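Local structure of putative trimethylamine methyltransferase (Rhizobium meliloti, 4YYC) at residues L338-A343 / F354-S359; R78-A83 / T255-A260; R192-V197 / E511-R516; V313-F318 / Q345-L350. The protein probably acts as a methyltransferase of the trimethylamine methyltransferase (MttB) type, although its own substrate is not established. All blocks are in the same frame, centred on the assembly; numbering follows the deposited sequence.

Interaction 1: L338-A343 / F354-S359; sequences LVSYGA and FRTGGS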
loop_
_atom_site.group_PDB
_atom_site.type_symbol
_atom_site.label_atom_id
_atom_site.label_comp_id
_atom_site.label_asym_id
_atom_site.label_seq_id
_atom_site.Cartn_x
_atom_site.Cartn_y
_atom_site.Cartn_z
ATOM N N LEU A 338 4.248 -3.748 -10.490
ATOM C CA LEU A 338 3.668 -4.591 -11.533
ATOM C C LEU A 338 4.586 -5.741 -11.901
ATOM O O LEU A 338 4.137 -6.888 -12.047
ATOM C CB LEU A 338 3.364 -3.779 -12.804
ATOM C CG LEU A 338 2.236 -2.757 -12.609
ATOM C CD1 LEU A 338 2.167 -1.812 -13.816
ATOM C CD2 LEU A 338 0.884 -3.345 -12.321
ATOM N N VAL A 339 5.859 -5.450 -12.039
ATOM C CA VAL A 339 6.864 -6.521 -12.254
ATOM C C VAL A 339 6.755 -7.580 -11.143
ATOM O O VAL A 339 6.675 -8.775 -11.410
ATOM C CB VAL A 339 8.306 -5.969 -12.264
ATOM C CG1 VAL A 339 9.380 -7.074 -12.154
ATOM C CG2 VAL A 339 8.549 -5.119 -13.510
ATOM N N SER A 340 6.741 -7.144 -9.893
ATOM C CA SER A 340 6.749 -8.106 -8.814
ATOM C C SER A 340 5.463 -8.887 -8.665
ATOM O O SER A 340 5.485 -10.101 -8.365
ATOM C CB SER A 340 7.146 -7.469 -7.501
ATOM O OG SER A 340 8.501 -7.087 -7.566
ATOM N N TYR A 341 4.318 -8.247 -8.908
ATOM C CA TYR A 341 3.060 -9.006 -8.904
ATOM C C TYR A 341 3.098 -10.085 -9.986
ATOM O O TYR A 341 2.685 -11.210 -9.768
ATOM C CB TYR A 341 1.844 -8.111 -9.172
ATOM C CG TYR A 341 1.288 -7.309 -8.007
ATOM C CD1 TYR A 341 0.864 -7.940 -6.829
ATOM C CD2 TYR A 341 1.161 -5.928 -8.079
ATOM C CE1 TYR A 341 0.290 -7.220 -5.798
ATOM C CE2 TYR A 341 0.631 -5.207 -7.017
ATOM C CZ TYR A 341 0.192 -5.857 -5.901
ATOM O OH TYR A 341 -0.330 -5.171 -4.833
ATOM N N GLY A 342 3.565 -9.712 -11.173
ATOM C CA GLY A 342 3.649 -10.612 -12.287
ATOM C C GLY A 342 4.654 -11.731 -12.041
ATOM O O GLY A 342 4.405 -12.919 -12.358
ATOM N N ALA A 343 5.776 -11.375 -11.465
ATOM C CA ALA A 343 6.827 -12.366 -11.218
ATOM C C ALA A 343 6.313 -13.422 -10.222
ATOM O O ALA A 343 6.606 -14.625 -10.324
ATOM C CB ALA A 343 8.097 -11.694 -10.712
ATOM N N PHE A 354 8.784 -17.920 -3.709
ATOM C CA PHE A 354 9.036 -16.632 -4.337
ATOM C C PHE A 354 9.555 -15.626 -3.291
ATOM O O PHE A 354 9.026 -15.535 -2.188
ATOM C CB PHE A 354 7.707 -16.141 -4.956
ATOM C CG PHE A 354 7.812 -14.825 -5.613
ATOM C CD1 PHE A 354 8.669 -14.628 -6.662
ATOM C CD2 PHE A 354 7.031 -13.777 -5.173
ATOM C CE1 PHE A 354 8.777 -13.382 -7.274
ATOM C CE2 PHE A 354 7.125 -12.535 -5.759
ATOM C CZ PHE A 354 7.987 -12.340 -6.836
ATOM N N ARG A 355 10.562 -14.852 -3.697
ATOM C CA ARG A 355 11.119 -13.752 -2.911
ATOM C C ARG A 355 11.109 -12.500 -3.769
ATOM O O ARG A 355 11.488 -12.519 -4.927
ATOM C CB ARG A 355 12.581 -14.046 -2.505
ATOM C CG ARG A 355 13.368 -12.868 -1.920
ATOM C CD ARG A 355 14.208 -12.166 -2.965
ATOM N NE ARG A 355 14.561 -10.813 -2.586
ATOM C CZ ARG A 355 15.669 -10.182 -2.954
ATOM N NH1 ARG A 355 16.661 -10.785 -3.593
ATOM N NH2 ARG A 355 15.810 -8.911 -2.624
ATOM N N THR A 356 10.631 -11.403 -3.196
ATOM C CA THR A 356 10.672 -10.073 -3.811
ATOM C C THR A 356 10.308 -9.051 -2.725
ATOM O O THR A 356 10.030 -9.393 -1.598
ATOM C CB THR A 356 9.705 -9.881 -5.030
ATOM O OG1 THR A 356 10.130 -8.737 -5.807
ATOM C CG2 THR A 356 8.270 -9.662 -4.603
ATOM N N GLY A 357 10.367 -7.793 -3.093
ATOM C CA GLY A 357 9.783 -6.737 -2.267
ATOM C C GLY A 357 10.487 -6.411 -0.996
ATOM O O GLY A 357 11.729 -6.478 -0.903
ATOM N N GLY A 358 9.696 -6.115 0.009
ATOM C CA GLY A 358 10.217 -5.586 1.262
ATOM C C GLY A 358 9.844 -4.129 1.454
ATOM O O GLY A 358 8.953 -3.613 0.799
ATOM N N SER A 359 10.411 -3.514 2.479
ATOM C CA SER A 359 10.164 -2.101 2.822
ATOM C C SER A 359 11.260 -1.248 2.180
ATOM O O SER A 359 12.207 -0.767 2.850
ATOM C CB SER A 359 10.084 -1.939 4.346
ATOM O OG SER A 359 8.969 -2.676 4.875
#

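Interaction 2: R78-A83 / T255-A260; sequences RDDAEA and TMLGAA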
loop_
_atom_site.group_PDB
_atom_site.type_symbol
_atom_site.label_atom_id
_atom_site.label_comp_id
_atom_site.label_asym_id
_atom_site.label_seq_id
_atom_site.Cartn_x
_atom_site.Cartn_y
_atom_site.Cartn_z
ATOM N N ARG A 78 29.983 -17.535 -16.005
ATOM C CA ARG A 78 31.366 -17.067 -16.191
ATOM C C ARG A 78 32.359 -17.589 -15.175
ATOM O O ARG A 78 32.045 -17.710 -14.017
ATOM C CB ARG A 78 31.402 -15.555 -16.183
ATOM C CG ARG A 78 30.648 -14.993 -17.348
ATOM C CD ARG A 78 30.757 -13.482 -17.419
ATOM N NE ARG A 78 30.196 -12.961 -18.672
ATOM C CZ ARG A 78 30.056 -11.654 -18.925
ATOM N NH1 ARG A 78 30.398 -10.753 -18.012
ATOM N NH2 ARG A 78 29.541 -11.245 -20.082
ATOM N N ASP A 79 33.558 -17.888 -15.661
ATOM C CA ASP A 79 34.698 -18.260 -14.848
ATOM C C ASP A 79 34.415 -19.484 -13.985
ATOM O O ASP A 79 34.936 -19.571 -12.874
ATOM C CB ASP A 79 35.172 -17.030 -14.017
ATOM C CG ASP A 79 35.491 -15.830 -14.887
ATOM O OD1 ASP A 79 36.334 -15.970 -15.748
ATOM O OD2 ASP A 79 34.838 -14.772 -14.763
ATOM N N ASP A 80 33.633 -20.440 -14.522
ATOM C CA ASP A 80 33.236 -21.671 -13.820
ATOM C C ASP A 80 33.122 -22.835 -14.799
ATOM O O ASP A 80 32.072 -23.139 -15.363
ATOM C CB ASP A 80 31.930 -21.506 -13.034
ATOM C CG ASP A 80 31.710 -22.641 -12.037
ATOM O OD1 ASP A 80 32.173 -23.773 -12.267
ATOM O OD2 ASP A 80 31.103 -22.378 -10.983
ATOM N N ALA A 81 34.268 -23.479 -15.013
ATOM C CA ALA A 81 34.349 -24.558 -15.975
ATOM C C ALA A 81 33.467 -25.736 -15.583
ATOM O O ALA A 81 32.903 -26.383 -16.424
ATOM C CB ALA A 81 35.783 -25.036 -16.131
ATOM N N GLU A 82 33.376 -26.011 -14.295
ATOM C CA GLU A 82 32.518 -27.084 -13.815
ATOM C C GLU A 82 31.044 -26.831 -14.216
ATOM O O GLU A 82 30.321 -27.741 -14.636
ATOM C CB GLU A 82 32.646 -27.211 -12.309
ATOM C CG GLU A 82 31.753 -28.284 -11.703
ATOM C CD GLU A 82 31.757 -28.304 -10.179
ATOM O OE1 GLU A 82 32.390 -27.428 -9.547
ATOM O OE2 GLU A 82 31.114 -29.239 -9.623
ATOM N N ALA A 83 30.610 -25.596 -14.083
ATOM C CA ALA A 83 29.231 -25.260 -14.437
ATOM C C ALA A 83 28.977 -25.519 -15.907
ATOM O O ALA A 83 27.910 -26.015 -16.294
ATOM C CB ALA A 83 28.943 -23.798 -14.108
ATOM N N THR A 255 31.735 -16.079 -8.193
ATOM C CA THR A 255 31.519 -16.078 -6.745
ATOM C C THR A 255 30.153 -16.603 -6.377
ATOM O O THR A 255 30.012 -17.442 -5.477
ATOM C CB THR A 255 31.724 -14.685 -6.160
ATOM O OG1 THR A 255 33.063 -14.314 -6.467
ATOM C CG2 THR A 255 31.541 -14.720 -4.631
HETATM N N MSE A 256 29.139 -16.087 -7.067
HETATM C CA MSE A 256 27.778 -16.540 -6.835
HETATM C C MSE A 256 27.562 -17.982 -7.160
HETATM O O MSE A 256 26.948 -18.710 -6.382
HETATM C CB MSE A 256 26.765 -15.620 -7.556
HETATM C CG MSE A 256 26.740 -14.198 -7.021
HETATM SE SE MSE A 256 26.048 -14.099 -5.180
HETATM C CE MSE A 256 27.787 -14.098 -4.233
ATOM N N LEU A 257 28.088 -18.425 -8.289
ATOM C CA LEU A 257 28.008 -19.850 -8.651
ATOM C C LEU A 257 28.730 -20.710 -7.640
ATOM O O LEU A 257 28.264 -21.790 -7.298
ATOM C CB LEU A 257 28.559 -20.063 -10.054
ATOM C CG LEU A 257 27.747 -19.493 -11.196
ATOM C CD1 LEU A 257 28.546 -19.548 -12.475
ATOM C CD2 LEU A 257 26.391 -20.163 -11.351
ATOM N N GLY A 258 29.867 -20.236 -7.132
ATOM C CA GLY A 258 30.625 -20.987 -6.131
ATOM C C GLY A 258 29.889 -21.181 -4.824
ATOM O O GLY A 258 29.902 -22.288 -4.276
ATOM N N ALA A 259 29.213 -20.128 -4.346
ATOM C CA ALA A 259 28.385 -20.276 -3.156
ATOM C C ALA A 259 27.192 -21.209 -3.416
ATOM O O ALA A 259 26.883 -22.047 -2.572
ATOM C CB ALA A 259 27.890 -18.935 -2.663
ATOM N N ALA A 260 26.569 -21.078 -4.583
ATOM C CA ALA A 260 25.436 -21.931 -4.942
ATOM C C ALA A 260 25.829 -23.390 -4.928
ATOM O O ALA A 260 25.091 -24.236 -4.401
ATOM C CB ALA A 260 24.869 -21.545 -6.304
#

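Interaction 3: R192-V197 / E511-R516; sequences RHLDMV and EFIAKR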
loop_
_atom_site.group_PDB
_atom_site.type_symbol
_atom_site.label_atom_id
_atom_site.label_comp_id
_atom_site.label_asym_id
_atom_site.label_seq_id
_atom_site.Cartn_x
_atom_site.Cartn_y
_atom_site.Cartn_z
ATOM N N ARG A 192 35.194 -11.650 8.743
ATOM C CA ARG A 192 33.949 -11.121 9.307
ATOM C C ARG A 192 32.767 -12.057 9.173
ATOM O O ARG A 192 31.869 -12.038 9.991
ATOM C CB ARG A 192 33.637 -9.720 8.768
ATOM C CG ARG A 192 33.360 -9.659 7.282
ATOM C CD ARG A 192 33.110 -8.282 6.710
ATOM N NE ARG A 192 34.210 -7.377 6.919
ATOM C CZ ARG A 192 34.375 -6.222 6.250
ATOM N NH1 ARG A 192 33.507 -5.876 5.297
ATOM N NH2 ARG A 192 35.408 -5.437 6.532
ATOM N N HIS A 193 32.722 -12.871 8.115
ATOM C CA HIS A 193 31.653 -13.841 7.950
ATOM C C HIS A 193 31.463 -14.756 9.156
ATOM O O HIS A 193 30.332 -15.166 9.496
ATOM C CB HIS A 193 31.851 -14.707 6.711
ATOM C CG HIS A 193 33.029 -15.649 6.787
ATOM N ND1 HIS A 193 34.338 -15.238 6.705
ATOM C CD2 HIS A 193 33.073 -16.991 6.935
ATOM C CE1 HIS A 193 35.139 -16.281 6.767
ATOM N NE2 HIS A 193 34.392 -17.359 6.893
ATOM N N LEU A 194 32.567 -15.074 9.824
ATOM C CA LEU A 194 32.514 -15.973 10.965
ATOM C C LEU A 194 31.752 -15.320 12.124
ATOM O O LEU A 194 30.892 -15.932 12.750
ATOM C CB LEU A 194 33.941 -16.294 11.431
ATOM C CG LEU A 194 34.752 -17.061 10.388
ATOM C CD1 LEU A 194 36.221 -16.934 10.693
ATOM C CD2 LEU A 194 34.301 -18.505 10.259
ATOM N N ASP A 195 32.079 -14.070 12.374
ATOM C CA ASP A 195 31.380 -13.271 13.415
ATOM C C ASP A 195 29.927 -12.978 13.084
ATOM O O ASP A 195 29.089 -12.906 13.999
ATOM C CB ASP A 195 32.160 -11.988 13.684
ATOM C CG ASP A 195 33.513 -12.273 14.249
ATOM O OD1 ASP A 195 33.625 -12.705 15.436
ATOM O OD2 ASP A 195 34.497 -12.155 13.503
HETATM N N MSE A 196 29.660 -12.795 11.795
HETATM C CA MSE A 196 28.295 -12.492 11.316
HETATM C C MSE A 196 27.460 -13.735 11.585
HETATM O O MSE A 196 26.403 -13.637 12.203
HETATM C CB MSE A 196 28.362 -12.083 9.869
HETATM C CG MSE A 196 28.982 -10.697 9.715
HETATM SE SE MSE A 196 29.705 -10.438 7.879
HETATM C CE MSE A 196 28.017 -10.030 7.117
ATOM N N VAL A 197 27.890 -14.912 11.113
ATOM C CA VAL A 197 27.097 -16.122 11.382
ATOM C C VAL A 197 26.962 -16.366 12.901
ATOM O O VAL A 197 25.879 -16.663 13.425
ATOM C CB VAL A 197 27.668 -17.363 10.662
ATOM C CG1 VAL A 197 26.979 -18.642 11.129
ATOM C CG2 VAL A 197 27.578 -17.171 9.143
ATOM N N GLU A 511 35.697 -22.233 19.214
ATOM C CA GLU A 511 36.950 -22.955 18.869
ATOM C C GLU A 511 37.147 -23.016 17.371
ATOM O O GLU A 511 38.257 -22.778 16.892
ATOM C CB GLU A 511 36.995 -24.361 19.461
ATOM C CG GLU A 511 37.411 -24.345 20.915
ATOM C CD GLU A 511 37.471 -25.720 21.550
ATOM O OE1 GLU A 511 37.083 -25.798 22.753
ATOM O OE2 GLU A 511 37.950 -26.692 20.882
ATOM N N PHE A 512 36.058 -23.270 16.642
ATOM C CA PHE A 512 36.086 -23.306 15.169
ATOM C C PHE A 512 36.486 -21.964 14.590
ATOM O O PHE A 512 37.343 -21.870 13.698
ATOM C CB PHE A 512 34.746 -23.729 14.611
ATOM C CG PHE A 512 34.660 -23.644 13.098
ATOM C CD1 PHE A 512 35.133 -24.690 12.294
ATOM C CD2 PHE A 512 34.143 -22.507 12.477
ATOM C CE1 PHE A 512 35.096 -24.595 10.902
ATOM C CE2 PHE A 512 34.105 -22.418 11.085
ATOM C CZ PHE A 512 34.573 -23.463 10.305
ATOM N N ILE A 513 35.835 -20.928 15.094
ATOM C CA ILE A 513 36.091 -19.579 14.619
ATOM C C ILE A 513 37.551 -19.220 14.864
ATOM O O ILE A 513 38.185 -18.683 13.966
ATOM C CB ILE A 513 35.120 -18.567 15.260
ATOM C CG1 ILE A 513 33.707 -18.860 14.738
ATOM C CG2 ILE A 513 35.546 -17.133 14.952
ATOM C CD1 ILE A 513 32.664 -18.108 15.522
ATOM N N ALA A 514 38.032 -19.445 16.082
ATOM C CA ALA A 514 39.406 -19.088 16.422
ATOM C C ALA A 514 40.404 -19.809 15.531
ATOM O O ALA A 514 41.403 -19.226 15.098
ATOM C CB ALA A 514 39.694 -19.356 17.902
ATOM N N LYS A 515 40.167 -21.092 15.292
ATOM C CA LYS A 515 41.036 -21.867 14.440
ATOM C C LYS A 515 41.055 -21.293 13.024
ATOM O O LYS A 515 42.116 -21.107 12.440
ATOM C CB LYS A 515 40.586 -23.321 14.483
ATOM C CG LYS A 515 41.292 -24.262 13.528
ATOM C CD LYS A 515 40.883 -25.694 13.835
ATOM N N ARG A 516 39.882 -20.973 12.484
ATOM C CA ARG A 516 39.816 -20.406 11.160
ATOM C C ARG A 516 40.507 -19.058 11.099
ATOM O O ARG A 516 41.253 -18.802 10.184
ATOM C CB ARG A 516 38.353 -20.287 10.683
ATOM C CG ARG A 516 37.696 -21.630 10.425
ATOM C CD ARG A 516 38.265 -22.402 9.214
ATOM N NE ARG A 516 37.969 -21.660 8.039
ATOM C CZ ARG A 516 38.811 -21.042 7.222
ATOM N NH1 ARG A 516 40.135 -21.201 7.286
ATOM N NH2 ARG A 516 38.296 -20.318 6.253
#

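Interaction 4: V313-F318 / Q345-L350; sequences VLFGTF and QLARRL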
loop_
_atom_site.group_PDB
_atom_site.type_symbol
_atom_site.label_atom_id
_atom_site.label_comp_id
_atom_site.label_asym_id
_atom_site.label_seq_id
_atom_site.Cartn_x
_atom_site.Cartn_y
_atom_site.Cartn_z
ATOM N N VAL A 313 15.397 -24.300 -3.613
ATOM C CA VAL A 313 15.743 -23.129 -4.399
ATOM C C VAL A 313 14.513 -22.214 -4.552
ATOM O O VAL A 313 13.397 -22.691 -4.764
ATOM C CB VAL A 313 16.352 -23.506 -5.784
ATOM C CG1 VAL A 313 15.442 -24.344 -6.633
ATOM C CG2 VAL A 313 16.789 -22.252 -6.567
ATOM N N LEU A 314 14.732 -20.906 -4.436
ATOM C CA LEU A 314 13.677 -19.923 -4.573
ATOM C C LEU A 314 13.832 -19.109 -5.858
ATOM O O LEU A 314 14.960 -18.824 -6.290
ATOM C CB LEU A 314 13.663 -18.930 -3.391
ATOM C CG LEU A 314 13.262 -19.477 -2.032
ATOM C CD1 LEU A 314 14.360 -20.285 -1.390
ATOM C CD2 LEU A 314 12.783 -18.337 -1.150
ATOM N N PHE A 315 12.694 -18.698 -6.421
ATOM C CA PHE A 315 12.611 -17.697 -7.466
ATOM C C PHE A 315 12.651 -16.335 -6.750
ATOM O O PHE A 315 11.674 -15.950 -6.081
ATOM C CB PHE A 315 11.259 -17.921 -8.188
ATOM C CG PHE A 315 10.973 -17.065 -9.401
ATOM C CD1 PHE A 315 11.101 -15.704 -9.393
ATOM C CD2 PHE A 315 10.466 -17.643 -10.541
ATOM C CE1 PHE A 315 10.780 -14.956 -10.491
ATOM C CE2 PHE A 315 10.089 -16.906 -11.641
ATOM C CZ PHE A 315 10.266 -15.554 -11.627
ATOM N N GLY A 316 13.756 -15.622 -6.910
ATOM C CA GLY A 316 13.935 -14.292 -6.307
ATOM C C GLY A 316 13.825 -13.224 -7.348
ATOM O O GLY A 316 13.904 -13.496 -8.546
ATOM N N THR A 317 13.579 -12.005 -6.921
ATOM C CA THR A 317 13.611 -10.860 -7.796
ATOM C C THR A 317 13.973 -9.655 -6.874
ATOM O O THR A 317 13.258 -9.410 -5.918
ATOM C CB THR A 317 12.227 -10.646 -8.459
ATOM O OG1 THR A 317 11.997 -11.646 -9.474
ATOM C CG2 THR A 317 12.110 -9.307 -9.118
ATOM N N PHE A 318 14.992 -8.884 -7.247
ATOM C CA PHE A 318 15.134 -7.522 -6.761
ATOM C C PHE A 318 14.867 -6.658 -7.980
ATOM O O PHE A 318 15.613 -6.767 -8.979
ATOM C CB PHE A 318 16.509 -7.230 -6.203
ATOM C CG PHE A 318 16.674 -5.811 -5.822
ATOM C CD1 PHE A 318 16.312 -5.385 -4.577
ATOM C CD2 PHE A 318 17.136 -4.876 -6.753
ATOM C CE1 PHE A 318 16.418 -4.039 -4.235
ATOM C CE2 PHE A 318 17.264 -3.537 -6.400
ATOM C CZ PHE A 318 16.890 -3.133 -5.145
ATOM N N GLN A 345 3.256 -14.509 -9.958
ATOM C CA GLN A 345 2.453 -15.387 -10.750
ATOM C C GLN A 345 3.312 -16.395 -11.493
ATOM O O GLN A 345 2.993 -17.606 -11.492
ATOM C CB GLN A 345 1.587 -14.626 -11.767
ATOM C CG GLN A 345 0.567 -13.720 -11.127
ATOM C CD GLN A 345 -0.298 -13.002 -12.145
ATOM O OE1 GLN A 345 -0.128 -11.797 -12.380
ATOM N NE2 GLN A 345 -1.174 -13.746 -12.778
ATOM N N LEU A 346 4.381 -15.916 -12.108
ATOM C CA LEU A 346 5.298 -16.816 -12.860
ATOM C C LEU A 346 5.990 -17.813 -11.956
ATOM O O LEU A 346 6.215 -18.969 -12.336
ATOM C CB LEU A 346 6.321 -15.997 -13.624
ATOM C CG LEU A 346 5.703 -15.153 -14.742
ATOM C CD1 LEU A 346 6.743 -14.122 -15.166
ATOM C CD2 LEU A 346 5.176 -15.976 -15.893
ATOM N N ALA A 347 6.329 -17.374 -10.737
ATOM C CA ALA A 347 6.945 -18.271 -9.744
ATOM C C ALA A 347 6.022 -19.388 -9.284
ATOM O O ALA A 347 6.429 -20.576 -9.181
ATOM C CB ALA A 347 7.438 -17.450 -8.556
ATOM N N ARG A 348 4.756 -19.062 -9.073
ATOM C CA ARG A 348 3.780 -20.095 -8.642
ATOM C C ARG A 348 3.622 -21.114 -9.749
ATOM O O ARG A 348 3.537 -22.319 -9.491
ATOM C CB ARG A 348 2.438 -19.478 -8.253
ATOM C CG ARG A 348 2.440 -18.782 -6.879
ATOM C CD ARG A 348 1.045 -18.324 -6.485
ATOM N NE ARG A 348 0.561 -17.165 -7.234
ATOM C CZ ARG A 348 0.843 -15.895 -6.961
ATOM N NH1 ARG A 348 1.616 -15.556 -5.947
ATOM N NH2 ARG A 348 0.328 -14.943 -7.738
ATOM N N ARG A 349 3.606 -20.653 -10.999
ATOM C CA ARG A 349 3.451 -21.556 -12.137
ATOM C C ARG A 349 4.690 -22.398 -12.372
ATOM O O ARG A 349 4.562 -23.591 -12.745
ATOM C CB ARG A 349 3.088 -20.788 -13.404
ATOM C CG ARG A 349 1.704 -20.154 -13.362
ATOM C CD ARG A 349 1.599 -19.033 -14.346
ATOM N NE ARG A 349 1.652 -19.435 -15.743
ATOM C CZ ARG A 349 0.573 -19.767 -16.464
ATOM N NH1 ARG A 349 -0.658 -19.758 -15.931
ATOM N NH2 ARG A 349 0.724 -20.070 -17.731
ATOM N N LEU A 350 5.859 -21.862 -12.064
ATOM C CA LEU A 350 7.108 -22.612 -12.118
ATOM C C LEU A 350 7.220 -23.630 -10.980
ATOM O O LEU A 350 7.829 -24.689 -11.162
ATOM C CB LEU A 350 8.297 -21.663 -12.165
ATOM C CG LEU A 350 9.667 -22.309 -12.318
ATOM C CD1 LEU A 350 9.779 -23.252 -13.501
ATOM C CD2 LEU A 350 10.686 -21.202 -12.445
#

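Interaction 1: L338-A343 / F354-S359
Ser340 and Thr356 mark the nearest approach of two backbones that run in opposite senses, helical at 338-343 and extended at the start of 354-359, with their CA atoms 6.7 Å apart. The gap widens toward the other end of the contact, where the CA atoms of Ala343 and Phe354 are separated by 8.4 Å. Both residues of the first pair direct their CB at the opposing segment, and their hydroxyls meet: Ser340 OG and Thr356 OG1 form a hydrogen bond of 2.9 Å in which either could be the donor. Thr356 reaches the helix this way because OG1 stands trans to the backbone N (chi1 -161°). Its methyl lies alongside the serine, with Thr356 CG2 3.8 Å from Ser340 CB. A second bond from Thr356 OG1 to Thr317 O, and a weak one between Ser340 OG and Pro336 O, tie this buried hydroxyl pair to its surroundings.

The helix 334-350 leads back to strand 354-355, which is parallel to strand 313-322. The contact therefore closes the second half of a beta-alpha-beta crossover, the element that repeats in a TIM barrel, the fold probably adopted here as in other MttB proteins.

Between Ser340 and Ala343, one turn apart, the far end of the Phe354 ring leans obliquely on the helix backbone. Its CZ comes within 3.7 Å of Ser340 O, while CE1 touches the Ala343 methyl, CB, at 3.9 Å. A chi1 of 179° extends the ring from the strand to the helix. Leu290 of helix 286-307 also packs on Ala343, and Met380 of helix 368-383 on Ser340.

Interaction 2: R78-A83 / T255-A260
Asp80 and Leu257 are the closest residues of the two backbones, CA to CA 7.6 Å, at the place where the turn leading into helix 81-90 passes over helix 254-265. The aspartate does two jobs with its two oxygens. As N-cap of its own helix it accepts from Ala83 N at OD1, a bond of 3.0 Å with an N-H...O angle of 155°. The amide arrives well out of the carboxylate plane, 60° above it. With OD1 engaged there, OD2 faces the other helix and lies 3.6 Å from Leu257 CB. This is a packing contact, since the polar partner of OD2 is Lys261, one turn further along helix 254-265, with which it makes a salt bridge.

Leu257 crosses the aspartate at a slant. Its CD1 methyl rests 3.9 Å from Asp80 CB, and the same methyl approaches the Arg78 carbonyl oxygen, O, at a looser 4.2 Å. The chi1 of Asp80, -165°, sets its carboxylate trans to the backbone N, between its own helix start and the leucine. The lysine beside it would be expected to favour the charged form of this carboxylate. Glu82 adds to the same network through salt bridges to Lys261 and Arg265, so acidic residues at the start of helix 81-90, the N-cap Asp80 and Glu82, are clipped to basic ones of helix 254-265.

Phe303 of helix 286-307 packs against both Ala83 and Leu257. Just before the turn, Arg78 is hydrogen-bonded through its backbone to Phe252, where strands 75-77 and 251-252 run parallel, and its side chain touches Gly442 of the second subunit.

Interaction 3: R192-V197 / E511-R516
The ring of Phe512 receives Leu194 obliquely: the CD2 methyl comes to 4.0 Å from CE2, and the two side chains cross at nearly a right angle. One face of that ring is occupied from within its own helix by Arg516, whose CG sits 3.6 Å above the ring plane, displaced toward the rim. The imidazole of His193 is covered on one face in a similar way by Leu194, with CG 3.5 Å above the plane and again near the rim. Leu194 is thus placed between its neighbour's ring and the residues of the opposite helix.

The helices are nearly antiparallel, at 169° between the segment directions and 10.3 Å between their axes. Leu194 and Ile513 are the closest pair of the two backbones, with CA atoms 6.3 Å apart. Ile513 lies alongside the leucine, its CG2 4.0 Å from Leu194 CB, while the end of the isoleucine, CD1, touches the carbonyl O of Leu194 at 3.9 Å. Helix 503-518, close to the C-terminus, packs in this way along helix 192-202, and helix 215-229 joins them: its Met224 touches both Phe512 and Ile513.

On the remaining side, the other leucine methyl, CD1, meets Arg516 CB at 4.0 Å. The bends at chi2 and chi3 (-68° and -65°) carry the rest of the arginine chain off the Phe512 ring, toward Asp220. Its guanidinium makes a salt bridge through NE to this aspartate, whose negative charge would probably offset that of the guanidinium and of the imidazole, should the latter be protonated. The other oxygen of Asp220 accepts a hydrogen bond from His193 NE2.

Interaction 4: V313-F318 / Q345-L350
Phe315 and Ala347 form the tight part of this contact, where strand and helix come together with CA atoms 6.1 Å apart. The alanine methyl lies over one face of the phenylalanine ring in a CH-pi contact, 3.9 Å from the ring centroid and 25° off the normal. It sits off-centre, toward the CG-CD2 side of the rim, and CB is closest to CD2 at 3.6 Å. A chi1 of -175° swings the ring away from the backbone N of Phe315, and its face meets the methyl. Val297 of helix 286-307 also touches this side chain.

Packing slackens to either side of the alanine. Leu350 meets the ring at its edge, near the plane, with CD2 4.0 Å from Phe315 CD2. Leu346 is more distant, its CB 4.4 Å from Phe315 CE2, and its side chain turns to Leu59 and Ile62 of helix 56-73. Toward solvent, Leu350 is partly exposed, as are Arg348 and Arg349; the last is fixed by salt bridges to Glu56 and Glu63.

Axes 9.3 Å apart, with the helix running back at 155° to the strand, fit a helix covering a parallel sheet. Strand 313-322, helix 334-350 and the parallel strand 354-355 follow one another in a beta-alpha-beta crossover, consistent with the TIM barrel of the MttB family.

Interactions 1 and 4 belong to one beta-alpha-beta unit, their centres 9 Å apart and both using helix 334-350. Strands 313-322 and 354-355 join them directly, with Arg355 N 2.9 Å from Phe315 O in a probable hydrogen bond, and Phe354 CD1 packs 3.6 Å from Ala347 CB. An unknown ligand, probably from the crystallisation liquor, is hydrogen-bonded to Arg355 NH2. The side chain of Thr356 is about 9 Å from the bound unknown ligand, and the side chain of Phe315 is about 12 Å from it. Interaction 2 stands apart, its centre 21 Å from that of interaction 4, although helix 286-307 touches both. Interaction 3 is more remote, about 17 Å from interaction 4 at the nearest atoms.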